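Local coordinates for protein maleate cis-trans isomerase (Pseudomonas putida, PDB 4FQ5) that binds maleate and probably catalyses its cis-trans isomerisation to fumarate, at residues 81-84 against 85-88; 187-190 against 191-194. The protein carries 1 engineered substitution. All coordinates share one frame; numbering follows the deposited sequence.

Overall arrangement
Walking from the N terminus, the chain first lays down strands 27-35 and 59-67 of one parallel sheet, then runs through helix 74-81 into contact 1. There residues 81-84 turn straight into helix 84-92, which packs against strands 59-67 and 98-101 and against helix 114-128. Contact 2 comes much later, beyond strand 178-184 of the second parallel sheet, where residues 187-190 lead into the short helix 190-194 beside the bound maleate. Each contact is local: contact 1 closes a type I beta turn leading into a helix, contact 2 caps a helix start. Contacts 1 and 2 follow in series, neither nesting nor crossing, their centres about 22 Å apart.

Contact 1 (81-84 against 85-88); sequences DGDS and DRCA
Arg-86 reaches back along the start of helix 84-92 to Asp-83, and its side chain is the one to follow. CB sits 3.5 Å from Asp-83 O. CG then leaves anti to the backbone N (chi1 172°) and CD continues the extended run, until a bend about the CG-CD bond (chi3 61°) turns NE and the guanidinium back alongside the Asp-83 side chain. The two side chains end up side by side, pointing the same way. At the tip, NH1 of Arg-86 forms a salt bridge with Asp-83, 3.6 Å from OD2, which lies at the edge of the guanidinium and near its plane; NH1 also rests against Asp-83 CB. The carboxylate itself is turned 64° from that plane, so the two groups do not meet flat in a two-pronged pairing. Neither partner is exclusive: Asp-83 OD2 also pairs with Arg-79, while Arg-86 gives NH1 to the carbonyl of Arg-66 and NH2 to Glu-90. These charges lie near the subunit interface, where Arg-86 of the second subunit comes close, like charge to like.

Underneath, the backbone is already helical. Cys-87 N donates to Asp-83 O at 3.1 Å, and Ala-88 N donates to Ser-84 O, also at 3.1 Å. Two N-H groups at the helix start are served by water instead: one molecule accepts from Arg-86 N at 2.9 Å and the other from Asp-85 N at 2.9 Å, and both donate to Gly-82 O. Asp-85 OD1 takes a salt bridge from Arg-121 of helix 114-128, while Cys-87 packs against strand 59-67. A type I beta turn, Asp-81 to Ser-84, thus joins two successive helices, its exit bridged by water, on the flank of the parallel sheet.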
ATOM      1  N   ASP A  81      18.267   8.740 -29.046  1.00 32.48           N
ATOM      2  CA  ASP A  81      19.439   8.110 -28.433  1.00 32.89           C
ATOM      3  C   ASP A  81      20.588   9.099 -28.238  1.00 32.78           C
ATOM      4  O   ASP A  81      21.357   8.968 -27.296  1.00 31.91           O
ATOM      5  CB  ASP A  81      19.917   6.904 -29.239  1.00 32.83           C
ATOM      6  CG  ASP A  81      20.983   6.113 -28.514  1.00 33.96           C
ATOM      7  OD1 ASP A  81      20.678   5.534 -27.445  1.00 33.67           O
ATOM      8  OD2 ASP A  81      22.134   6.067 -29.005  1.00 34.82           O
ATOM      9  N   GLY A  82      20.690  10.080 -29.132  1.00 33.43           N
ATOM     10  CA  GLY A  82      21.682  11.152 -29.014  1.00 34.10           C
ATOM     11  C   GLY A  82      21.588  11.952 -27.719  1.00 34.77           C
ATOM     12  O   GLY A  82      22.569  12.548 -27.294  1.00 34.40           O
ATOM     13  N   ASP A  83      20.410  11.963 -27.087  1.00 35.12           N
ATOM     14  CA  ASP A  83      20.216  12.669 -25.808  1.00 35.82           C
ATOM     15  C   ASP A  83      20.563  11.821 -24.588  1.00 34.97           C
ATOM     16  O   ASP A  83      20.389  12.251 -23.441  1.00 34.03           O
ATOM     17  CB  ASP A  83      18.778  13.171 -25.693  1.00 38.31           C
ATOM     18  CG  ASP A  83      18.478  14.301 -26.651  1.00 40.96           C
ATOM     19  OD1 ASP A  83      19.424  14.934 -27.169  1.00 43.52           O
ATOM     20  OD2 ASP A  83      17.288  14.560 -26.886  1.00 43.73           O
ATOM     21  N   SER A  84      21.063  10.623 -24.863  1.00 34.12           N
ATOM     22  CA  SER A  84      21.376   9.597 -23.875  1.00 34.86           C
ATOM     23  C   SER A  84      22.316  10.081 -22.766  1.00 34.16           C
ATOM     24  O   SER A  84      22.019   9.924 -21.576  1.00 33.11           O
ATOM     25  CB  SER A  84      22.020   8.414 -24.603  1.00 35.33           C
ATOM     26  OG  SER A  84      21.729   7.199 -23.964  1.00 38.97           O
ATOM     27  N   ASP A  85      23.452  10.650 -23.171  1.00 33.72           N
ATOM     28  CA  ASP A  85      24.447  11.192 -22.247  1.00 34.45           C
ATOM     29  C   ASP A  85      23.868  12.267 -21.328  1.00 32.48           C
ATOM     30  O   ASP A  85      24.121  12.247 -20.119  1.00 31.87           O
ATOM     31  CB  ASP A  85      25.641  11.773 -23.015  1.00 37.16           C
ATOM     32  CG  ASP A  85      26.557  10.706 -23.588  1.00 39.16           C
ATOM     33  OD1 ASP A  85      26.258   9.497 -23.473  1.00 40.31           O
ATOM     34  OD2 ASP A  85      27.598  11.091 -24.157  1.00 41.47           O
ATOM     35  N   ARG A  86      23.114  13.205 -21.908  1.00 30.61           N
ATOM     36  CA  ARG A  86      22.454  14.265 -21.146  1.00 30.17           C
ATOM     37  C   ARG A  86      21.567  13.669 -20.045  1.00 28.76           C
ATOM     38  O   ARG A  86      21.617  14.108 -18.894  1.00 28.01           O
ATOM     39  CB  ARG A  86      21.623  15.188 -22.056  1.00 31.02           C
ATOM     40  CG  ARG A  86      20.764  16.187 -21.281  1.00 31.96           C
ATOM     41  CD  ARG A  86      19.875  17.085 -22.144  1.00 33.30           C
ATOM     42  NE  ARG A  86      18.877  16.385 -22.965  1.00 33.73           N
ATOM     43  CZ  ARG A  86      17.718  15.875 -22.535  1.00 34.65           C
ATOM     44  NH1 ARG A  86      16.903  15.280 -23.405  1.00 35.14           N
ATOM     45  NH2 ARG A  86      17.359  15.934 -21.251  1.00 34.13           N
ATOM     46  N   CYS A  87      20.770  12.667 -20.412  1.00 27.97           N
ATOM     47  CA  CYS A  87      19.841  12.021 -19.474  1.00 27.41           C
ATOM     48  C   CYS A  87      20.566  11.330 -18.318  1.00 26.75           C
ATOM     49  O   CYS A  87      20.139  11.441 -17.166  1.00 26.27           O
ATOM     50  CB  CYS A  87      18.907  11.047 -20.214  1.00 26.78           C
ATOM     51  SG  CYS A  87      17.713  11.847 -21.331  1.00 27.79           S
ATOM     52  N   ALA A  88      21.660  10.625 -18.624  1.00 26.33           N
ATOM     53  CA  ALA A  88      22.479   9.982 -17.589  1.00 26.60           C
ATOM     54  C   ALA A  88      23.163  10.994 -16.662  1.00 27.12           C
ATOM     55  O   ALA A  88      23.299  10.740 -15.463  1.00 26.86           O
ATOM     56  CB  ALA A  88      23.503   9.040 -18.208  1.00 26.55           C
TER
HETATM   57  O   HOH W   1      23.362  13.827 -24.758  1.00 29.20           O
HETATM   58  O   HOH W   2      24.359  10.530 -25.876  1.00 39.87           O

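Contact 2 (187-190 against 191-194). With MAE (maleic acid), chain C.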
ATOM      1  N   ILE A 187       1.970   0.229 -34.986  1.00 33.93           N
ATOM      2  CA  ILE A 187       1.468   1.486 -34.446  1.00 33.71           C
ATOM      3  C   ILE A 187       2.687   2.353 -34.131  1.00 33.63           C
ATOM      4  O   ILE A 187       3.445   2.044 -33.208  1.00 33.63           O
ATOM      5  CB  ILE A 187       0.634   1.255 -33.163  1.00 33.53           C
ATOM      6  CG1 ILE A 187      -0.524   0.278 -33.433  1.00 34.62           C
ATOM      7  CG2 ILE A 187       0.106   2.570 -32.617  1.00 32.98           C
ATOM      8  CD1 ILE A 187      -1.302  -0.128 -32.194  1.00 35.49           C
ATOM      9  N   SER A 188       2.889   3.420 -34.901  1.00 33.47           N
ATOM     10  CA  SER A 188       4.097   4.245 -34.765  1.00 33.59           C
ATOM     11  C   SER A 188       3.895   5.474 -33.874  1.00 33.48           C
ATOM     12  O   SER A 188       4.859   5.995 -33.303  1.00 33.93           O
ATOM     13  CB  SER A 188       4.649   4.646 -36.139  1.00 33.36           C
ATOM     14  OG  SER A 188       3.704   5.419 -36.854  1.00 34.55           O
ATOM     15  N   ASP A 189       2.652   5.942 -33.773  1.00 33.32           N
ATOM     16  CA  ASP A 189       2.308   7.003 -32.832  1.00 34.26           C
ATOM     17  C   ASP A 189       2.443   6.447 -31.415  1.00 33.39           C
ATOM     18  O   ASP A 189       1.692   5.558 -31.021  1.00 33.27           O
ATOM     19  CB  ASP A 189       0.887   7.515 -33.079  1.00 35.35           C
ATOM     20  CG  ASP A 189       0.545   8.726 -32.230  1.00 36.68           C
ATOM     21  OD1 ASP A 189       0.216   9.776 -32.812  1.00 38.63           O
ATOM     22  OD2 ASP A 189       0.608   8.642 -30.981  1.00 37.12           O
ATOM     23  N   ASN A 190       3.407   6.969 -30.663  1.00 32.61           N
ATOM     24  CA  ASN A 190       3.755   6.382 -29.372  1.00 32.33           C
ATOM     25  C   ASN A 190       2.659   6.539 -28.319  1.00 32.01           C
ATOM     26  O   ASN A 190       2.490   5.673 -27.466  1.00 31.18           O
ATOM     27  CB  ASN A 190       5.105   6.895 -28.857  1.00 31.33           C
ATOM     28  CG  ASN A 190       5.819   5.873 -27.978  1.00 31.60           C
ATOM     29  OD1 ASN A 190       5.661   4.663 -28.166  1.00 31.15           O
ATOM     30  ND2 ASN A 190       6.609   6.355 -27.015  1.00 30.34           N
ATOM     31  N   LEU A 191       1.904   7.631 -28.398  1.00 32.88           N
ATOM     32  CA  LEU A 191       0.717   7.790 -27.559  1.00 33.53           C
ATOM     33  C   LEU A 191      -0.401   6.808 -27.934  1.00 33.83           C
ATOM     34  O   LEU A 191      -1.134   6.336 -27.062  1.00 34.71           O
ATOM     35  CB  LEU A 191       0.217   9.237 -27.575  1.00 33.60           C
ATOM     36  CG  LEU A 191       1.079  10.205 -26.757  1.00 33.80           C
ATOM     37  CD1 LEU A 191       0.730  11.646 -27.088  1.00 34.09           C
ATOM     38  CD2 LEU A 191       0.960   9.942 -25.262  1.00 33.09           C
ATOM     39  N   ALA A 192      -0.520   6.479 -29.220  1.00 33.76           N
ATOM     40  CA  ALA A 192      -1.457   5.434 -29.639  1.00 33.20           C
ATOM     41  C   ALA A 192      -1.012   4.052 -29.141  1.00 32.55           C
ATOM     42  O   ALA A 192      -1.851   3.217 -28.801  1.00 32.59           O
ATOM     43  CB  ALA A 192      -1.654   5.442 -31.143  1.00 33.99           C
ATOM     44  N   VAL A 193       0.303   3.822 -29.073  1.00 31.58           N
ATOM     45  CA  VAL A 193       0.835   2.563 -28.525  1.00 30.38           C
ATOM     46  C   VAL A 193       0.398   2.395 -27.061  1.00 30.58           C
ATOM     47  O   VAL A 193      -0.014   1.303 -26.649  1.00 30.37           O
ATOM     48  CB  VAL A 193       2.374   2.469 -28.644  1.00 30.11           C
ATOM     49  CG1 VAL A 193       2.915   1.245 -27.911  1.00 29.44           C
ATOM     50  CG2 VAL A 193       2.813   2.442 -30.105  1.00 30.23           C
ATOM     51  N   ALA A 194       0.474   3.480 -26.290  1.00 30.10           N
ATOM     52  CA  ALA A 194       0.016   3.482 -24.895  1.00 30.91           C
ATOM     53  C   ALA A 194      -1.479   3.191 -24.760  1.00 31.39           C
ATOM     54  O   ALA A 194      -1.921   2.673 -23.735  1.00 31.55           O
ATOM     55  CB  ALA A 194       0.361   4.801 -24.220  1.00 30.26           C
TER
HETATM   56  C1  MAE C 301       8.766   3.010 -26.157  1.00 36.17           C
HETATM   57  O1  MAE C 301       8.207   3.991 -25.643  1.00 33.92           O
HETATM   58  O2  MAE C 301       8.247   1.887 -26.241  1.00 35.49           O
HETATM   59  C2  MAE C 301      10.109   3.209 -26.723  1.00 35.69           C
HETATM   60  C3  MAE C 301      10.949   2.236 -27.026  1.00 35.20           C
HETATM   61  C4  MAE C 301      10.687   0.793 -26.823  1.00 35.48           C
HETATM   62  O3  MAE C 301      10.569   0.081 -27.815  1.00 35.42           O
HETATM   63  O4  MAE C 301      10.631   0.300 -25.691  1.00 35.24           O
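Asp-189 is the N-cap of helix 190-194, the short helix whose first residue, Asn-190, lines the maleate pocket. With CG anti to its own N (chi1 -173°), the Asp-189 carboxylate curls over the first turn and OD2 accepts from Ala-192 N at 3.0 Å. The N-H comes in from above the carboxylate plane, 35° out of it. The backbone carbonyl works too: Val-193 N donates to Asp-189 O at 3.0 Å. With an alanine here, the N-H of Ala-192 would probably lose its capping acceptor, and the first turn, which carries Asn-190, would be less firmly held.

On the flank, Ile-187 CG2 rests against two helix side chains, 3.7 Å from Ala-192 CB and 3.7 Å from Val-193 CG2. Asn-190 reaches the ligand: its ND2 donates to maleate O1 at 3.2 Å in a fairly straight bond (163°) and also bonds Ser-37 OG, which helps fix the amide. Its backbone O accepts from both Ala-194 N and Gln-223 NE2. A capped helix start thus presents an amide to one substrate carboxylate in the maleate-binding site, where Tyr-160, Asn-38 and the backbone N-H groups of Val-222 and Gln-223 also bond the maleate.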